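Local coordinates for protein alpha-amylase G-6 (PDB 2C3G) that probably binds starch, serving as the family 26 carbohydrate-binding module of a larger bacterial amylase, at residues L22-T27 against H52-V57; S59-F64 against G79-Q84. All coordinates share one frame; numbering follows the deposited sequence.

Contact 1: L22-T27 against H52-V57. With CD (cadmium ion), chain D.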
loop_
_atom_site.group_PDB
_atom_site.type_symbol
_atom_site.label_atom_id
_atom_site.label_comp_id
_atom_site.label_asym_id
_atom_site.label_seq_id
_atom_site.Cartn_x
_atom_site.Cartn_y
_atom_site.Cartn_z
ATOM N N LEU A 22 3.658 -3.632 1.574
ATOM C CA LEU A 22 3.422 -2.210 1.307
ATOM C C LEU A 22 4.595 -1.347 1.782
ATOM O O LEU A 22 4.789 -1.148 2.973
ATOM C CB LEU A 22 2.101 -1.723 1.936
ATOM C CG LEU A 22 1.741 -0.262 1.601
ATOM C CD1 LEU A 22 1.329 -0.108 0.135
ATOM C CD2 LEU A 22 0.695 0.348 2.543
ATOM N N TYR A 23 5.360 -0.825 0.836
ATOM C CA TYR A 23 6.451 0.078 1.165
ATOM C C TYR A 23 5.987 1.534 1.038
ATOM O O TYR A 23 5.364 1.905 0.046
ATOM C CB TYR A 23 7.681 -0.191 0.272
ATOM C CG TYR A 23 8.818 0.760 0.567
ATOM C CD1 TYR A 23 9.477 0.715 1.789
ATOM C CD2 TYR A 23 9.206 1.733 -0.362
ATOM C CE1 TYR A 23 10.494 1.592 2.073
ATOM C CE2 TYR A 23 10.234 2.606 -0.086
ATOM C CZ TYR A 23 10.867 2.535 1.137
ATOM O OH TYR A 23 11.889 3.400 1.441
ATOM N N TYR A 24 6.303 2.336 2.051
ATOM C CA TYR A 24 5.883 3.747 2.138
ATOM C C TYR A 24 6.906 4.618 2.876
ATOM O O TYR A 24 7.543 4.188 3.838
ATOM C CB TYR A 24 4.507 3.895 2.807
ATOM C CG TYR A 24 4.460 3.388 4.224
ATOM C CD1 TYR A 24 4.216 2.043 4.485
ATOM C CD2 TYR A 24 4.655 4.251 5.307
ATOM C CE1 TYR A 24 4.182 1.562 5.769
ATOM C CE2 TYR A 24 4.614 3.781 6.617
ATOM C CZ TYR A 24 4.382 2.421 6.836
ATOM O OH TYR A 24 4.325 1.914 8.117
ATOM N N TYR A 25 7.036 5.856 2.408
ATOM C CA TYR A 25 7.986 6.807 2.968
ATOM C C TYR A 25 7.360 8.213 2.972
ATOM O O TYR A 25 6.149 8.350 2.796
ATOM C CB TYR A 25 9.320 6.762 2.195
ATOM C CG TYR A 25 9.179 7.004 0.707
ATOM C CD1 TYR A 25 8.765 5.987 -0.139
ATOM C CD2 TYR A 25 9.469 8.246 0.146
ATOM C CE1 TYR A 25 8.635 6.183 -1.487
ATOM C CE2 TYR A 25 9.336 8.457 -1.228
ATOM C CZ TYR A 25 8.920 7.418 -2.037
ATOM O OH TYR A 25 8.763 7.574 -3.400
ATOM N N ASP A 26 8.185 9.253 3.109
ATOM C CA ASP A 26 7.712 10.580 3.515
ATOM C C ASP A 26 6.227 10.665 3.883
ATOM O O ASP A 26 5.398 11.140 3.136
ATOM C CB ASP A 26 8.322 11.805 2.738
ATOM C CG ASP A 26 7.861 11.940 1.280
ATOM O OD1 ASP A 26 8.451 11.263 0.403
ATOM O OD2 ASP A 26 7.002 12.777 0.900
ATOM N N THR A 27 5.967 10.130 5.071
ATOM C CA THR A 27 4.707 10.179 5.785
ATOM C C THR A 27 4.490 11.565 6.355
ATOM O O THR A 27 5.450 12.253 6.715
ATOM C CB THR A 27 4.757 9.169 6.971
ATOM O OG1 THR A 27 5.925 9.415 7.772
ATOM C CG2 THR A 27 4.968 7.720 6.479
ATOM N N HIS A 52 -3.820 -3.185 3.722
ATOM C CA HIS A 52 -3.052 -2.759 4.885
ATOM C C HIS A 52 -3.335 -1.296 5.213
ATOM O O HIS A 52 -3.478 -0.445 4.311
ATOM C CB HIS A 52 -1.543 -3.048 4.709
ATOM C CG HIS A 52 -0.680 -2.484 5.805
ATOM N ND1 HIS A 52 -0.465 -3.136 7.002
ATOM C CD2 HIS A 52 0.010 -1.320 5.887
ATOM C CE1 HIS A 52 0.307 -2.397 7.778
ATOM N NE2 HIS A 52 0.617 -1.292 7.120
ATOM N N THR A 53 -3.432 -1.034 6.513
ATOM C CA THR A 53 -3.716 0.290 7.060
ATOM C C THR A 53 -2.434 0.844 7.743
ATOM O O THR A 53 -1.860 0.212 8.638
ATOM C CB THR A 53 -4.951 0.204 7.994
ATOM O OG1 THR A 53 -6.095 -0.230 7.239
ATOM C CG2 THR A 53 -5.429 1.599 8.485
ATOM N N ILE A 54 -1.961 1.983 7.234
ATOM C CA ILE A 54 -0.954 2.805 7.907
ATOM C C ILE A 54 -1.638 3.752 8.891
ATOM O O ILE A 54 -2.319 4.678 8.493
ATOM C CB ILE A 54 -0.165 3.631 6.883
ATOM C CG1 ILE A 54 0.230 2.757 5.685
ATOM C CG2 ILE A 54 1.021 4.320 7.572
ATOM C CD1 ILE A 54 0.879 3.505 4.467
ATOM N N GLU A 55 -1.467 3.521 10.181
ATOM C CA GLU A 55 -2.125 4.363 11.158
ATOM C C GLU A 55 -1.465 5.734 11.323
ATOM O O GLU A 55 -0.228 5.866 11.239
ATOM C CB GLU A 55 -2.215 3.661 12.521
ATOM C CG GLU A 55 -3.466 4.084 13.291
ATOM C CD GLU A 55 -3.375 3.901 14.786
ATOM O OE1 GLU A 55 -2.672 2.995 15.254
ATOM O OE2 GLU A 55 -4.050 4.664 15.498
ATOM N N GLY A 56 -2.291 6.750 11.574
ATOM C CA GLY A 56 -1.770 8.058 11.951
ATOM C C GLY A 56 -1.328 9.002 10.850
ATOM O O GLY A 56 -1.005 10.163 11.119
ATOM N N VAL A 57 -1.321 8.504 9.617
ATOM C CA VAL A 57 -0.855 9.228 8.426
ATOM C C VAL A 57 -2.011 9.914 7.669
ATOM O O VAL A 57 -3.075 9.342 7.544
ATOM C CB VAL A 57 -0.097 8.219 7.520
ATOM C CG1 VAL A 57 -1.057 7.309 6.745
ATOM C CG2 VAL A 57 0.808 8.895 6.590
HETATM CD CD CD D . -1.567 -4.933 8.200
HETATM O O HOH W 1 2.103 0.352 8.842
HETATM O O HOH W 2 -3.490 -3.678 8.562
#

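Contact 2: S59-F64 against G79-Q84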
loop_
_atom_site.group_PDB
_atom_site.type_symbol
_atom_site.label_atom_id
_atom_site.label_comp_id
_atom_site.label_asym_id
_atom_site.label_seq_id
_atom_site.Cartn_x
_atom_site.Cartn_y
_atom_site.Cartn_z
ATOM N N SER A 59 -0.982 11.657 4.604
ATOM C CA SER A 59 -0.415 11.410 3.282
ATOM C C SER A 59 0.849 10.579 3.389
ATOM O O SER A 59 1.449 10.523 4.449
ATOM C CB SER A 59 -0.214 12.711 2.485
ATOM O OG SER A 59 0.653 13.615 3.132
ATOM N N VAL A 60 1.236 9.951 2.285
ATOM C CA VAL A 60 2.270 8.920 2.225
ATOM C C VAL A 60 2.706 8.863 0.776
ATOM O O VAL A 60 2.020 9.398 -0.109
ATOM C CB VAL A 60 1.697 7.541 2.691
ATOM C CG1 VAL A 60 1.731 6.448 1.603
ATOM C CG2 VAL A 60 2.320 7.086 3.969
ATOM N N ARG A 61 3.866 8.248 0.545
ATOM C CA ARG A 61 4.334 7.895 -0.784
ATOM C C ARG A 61 4.487 6.395 -0.747
ATOM O O ARG A 61 5.115 5.884 0.157
ATOM C CB ARG A 61 5.694 8.551 -1.074
ATOM C CG ARG A 61 5.665 9.600 -2.156
ATOM C CD ARG A 61 6.239 10.918 -1.724
ATOM N NE ARG A 61 6.367 11.848 -2.855
ATOM C CZ ARG A 61 5.925 13.104 -2.866
ATOM N NH1 ARG A 61 6.092 13.845 -3.941
ATOM N NH2 ARG A 61 5.304 13.623 -1.820
ATOM N N LEU A 62 3.911 5.682 -1.714
ATOM C CA LEU A 62 3.912 4.215 -1.623
ATOM C C LEU A 62 4.248 3.389 -2.880
ATOM O O LEU A 62 4.017 3.792 -4.015
ATOM C CB LEU A 62 2.610 3.716 -0.965
ATOM C CG LEU A 62 1.279 3.836 -1.730
ATOM C CD1 LEU A 62 1.109 2.679 -2.706
ATOM C CD2 LEU A 62 0.119 3.921 -0.753
ATOM N N LEU A 63 4.801 2.212 -2.643
ATOM C CA LEU A 63 4.959 1.214 -3.699
ATOM C C LEU A 63 4.490 -0.140 -3.175
ATOM O O LEU A 63 4.620 -0.431 -1.997
ATOM C CB LEU A 63 6.426 1.105 -4.146
ATOM C CG LEU A 63 7.131 2.333 -4.725
ATOM C CD1 LEU A 63 8.112 2.915 -3.705
ATOM C CD2 LEU A 63 7.852 1.987 -5.998
ATOM N N PHE A 64 3.952 -0.954 -4.072
ATOM C CA PHE A 64 3.690 -2.363 -3.806
ATOM C C PHE A 64 4.906 -3.178 -4.221
ATOM O O PHE A 64 5.618 -2.808 -5.158
ATOM C CB PHE A 64 2.445 -2.822 -4.573
ATOM C CG PHE A 64 1.239 -1.979 -4.289
ATOM C CD1 PHE A 64 0.623 -2.038 -3.043
ATOM C CD2 PHE A 64 0.755 -1.090 -5.240
ATOM C CE1 PHE A 64 -0.482 -1.231 -2.752
ATOM C CE2 PHE A 64 -0.359 -0.279 -4.964
ATOM C CZ PHE A 64 -0.974 -0.344 -3.718
ATOM N N GLY A 79 7.365 6.429 -5.622
ATOM C CA GLY A 79 6.102 5.937 -5.073
ATOM C C GLY A 79 4.836 6.602 -5.609
ATOM O O GLY A 79 4.890 7.648 -6.249
ATOM N N PHE A 80 3.688 5.966 -5.391
ATOM C CA PHE A 80 2.394 6.621 -5.641
ATOM C C PHE A 80 2.133 7.540 -4.462
ATOM O O PHE A 80 2.301 7.118 -3.329
ATOM C CB PHE A 80 1.228 5.607 -5.694
ATOM C CG PHE A 80 1.181 4.746 -6.929
ATOM C CD1 PHE A 80 1.234 5.297 -8.202
ATOM C CD2 PHE A 80 1.023 3.365 -6.810
ATOM C CE1 PHE A 80 1.177 4.479 -9.344
ATOM C CE2 PHE A 80 0.947 2.547 -7.936
ATOM C CZ PHE A 80 1.024 3.105 -9.204
ATOM N N PHE A 81 1.725 8.777 -4.713
ATOM C CA PHE A 81 1.346 9.667 -3.615
ATOM C C PHE A 81 -0.126 9.482 -3.274
ATOM O O PHE A 81 -0.969 9.486 -4.177
ATOM C CB PHE A 81 1.650 11.147 -3.917
ATOM C CG PHE A 81 1.099 12.099 -2.878
ATOM C CD1 PHE A 81 1.779 12.329 -1.700
ATOM C CD2 PHE A 81 -0.133 12.739 -3.071
ATOM C CE1 PHE A 81 1.254 13.179 -0.735
ATOM C CE2 PHE A 81 -0.660 13.592 -2.108
ATOM C CZ PHE A 81 0.034 13.809 -0.948
ATOM N N ARG A 82 -0.405 9.321 -1.970
ATOM C CA ARG A 82 -1.748 9.223 -1.358
ATOM C C ARG A 82 -1.573 9.714 0.089
ATOM O O ARG A 82 -0.500 9.538 0.596
ATOM C CB ARG A 82 -2.073 7.730 -1.184
ATOM C CG ARG A 82 -2.428 6.921 -2.374
ATOM C CD ARG A 82 -3.874 6.526 -2.368
ATOM N NE ARG A 82 -4.431 6.982 -3.616
ATOM C CZ ARG A 82 -5.712 7.106 -3.911
ATOM N NH1 ARG A 82 -6.023 7.540 -5.115
ATOM N NH2 ARG A 82 -6.666 6.812 -3.056
ATOM N N ASP A 83 -2.496 10.284 0.862
ATOM C CA ASP A 83 -3.514 11.326 0.699
ATOM C C ASP A 83 -5.001 10.947 0.872
ATOM O O ASP A 83 -5.764 11.736 1.404
ATOM C CB ASP A 83 -3.119 12.435 -0.289
ATOM C CG ASP A 83 -4.276 13.318 -0.710
ATOM O OD1 ASP A 83 -4.353 14.508 -0.293
ATOM O OD2 ASP A 83 -5.128 12.903 -1.515
ATOM N N GLN A 84 -5.367 9.720 0.519
ATOM C CA GLN A 84 -6.726 9.204 0.650
ATOM C C GLN A 84 -6.671 7.652 0.598
ATOM O O GLN A 84 -5.782 7.107 -0.023
ATOM C CB GLN A 84 -7.597 9.772 -0.483
ATOM C CG GLN A 84 -9.084 9.488 -0.378
ATOM C CD GLN A 84 -9.913 10.038 -1.562
ATOM O OE1 GLN A 84 -11.122 10.314 -1.412
ATOM N NE2 GLN A 84 -9.296 10.157 -2.719
HETATM O O HOH W 3 5.616 10.487 -5.612
#

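Contact 1: L22-T27 against H52-V57
One face of the Tyr24 ring is covered by the end of Ile54, whose CD1 stands 3.8 Å from the Tyr24 ring centroid and 19° off its normal, a CH-pi contact displaced toward the CG and CD1 side of the ring. On the same face, Ile54 CG2 lies farther out, 3.8 Å from Tyr24 CE2, as the two side chains run past each other in opposite directions. Thr27 CG2 sits in the ring plane, at an edge. Leu22 CD2 comes to the edge of the His52 ring, near its plane and 3.8 Å from His52 CD2. Both imidazole nitrogens are engaged: His52 ND1 binds cadmium at 2.4 Å, and NE2 donates in the ring plane to a water 2.8 Å away that also hydrogen-bonds Tyr24 OH. The metal bond and the water together probably hold the imidazole in this rotation. Ile54 is extended (chi2 172°), which carries CD1 across the interface and sets it also 3.7 Å from Leu22 CD2. Farther along, Val57 CG2 packs against Thr27 CB, while Thr27 OG1 turns to Glu33 and Val31. The strands run in nearly the same direction, 23° apart, but their axes stay 9.6 Å from each other, so side chains rather than backbone bonds join them. This is the face-to-face packing of two sheets in a beta-sandwich, the fold of this module.

Contact 2: S59-F64 against G79-Q84
Leu62 and Phe80 form the tight part of this pairing, gripping each other through two backbone hydrogen bonds: Leu62 N to Phe80 O at 2.7 Å and Phe80 N to Leu62 O at 2.6 Å. Beside them Leu63 lays its branch against the backbone of Gly79, with Leu63 CG 3.8 Å from Gly79 CA; a side chain on that glycine would run into Leu62 N. Cutting Leu63 back to an alanine is likely to open a gap over Gly79 CA. On the buried side, Leu62 CD1 lies over one face of the Phe64 ring, and Phe64 CE2 reaches the edge of the Phe80 ring, 4.3 Å from Phe80 CE2; Trp92 and Phe88 also meet Phe80. The other face of the sheet is turned to solvent, yet Phe81 lies close on its neighbours there. Its chi1 of 172° swings the ring back across the adjacent strand, bringing Phe81 CE1 3.6 Å from Ser59 CB and Phe81 CD1 3.3 Å from Val60 O. Phe81 CD1 also lies 3.8 Å from Arg61 NH2, the guanidinium and ring planes being 60° apart. Arg61 NE contributes one weak bond to a water that donates to Gly79 O. Toward Asp83, reached through a cis peptide, Arg82 N still donates almost straight to Val60 O at 3.1 Å, but the return bond is too short to be trusted. The alternation of hydrogen-bonded and non-hydrogen-bonded pairs is that of antiparallel strands; since 59-66 and 71-82 follow each other in the chain, they form a beta hairpin.

How the contacts relate
Following the chain from its N terminus, strand 20-28 leads into a long, mostly irregular excursion that ends when strand 49-55 packs across from it, and there contact 1 closes its loop. A short turn then delivers the chain to strand 59-66, from which the hairpin leaves and returns to make contact 2. The two loops therefore follow in series, neither enclosing nor crossing the other. They meet because strand 59-66 is the middle member of the three-stranded sheet: Leu63 N is 2.8 Å from Tyr23 O, a probable hydrogen bond, and Tyr25 OH reaches over to Gly79 N. Contact 1 thus joins the two sheets, whereas contact 2 knits one of them internally.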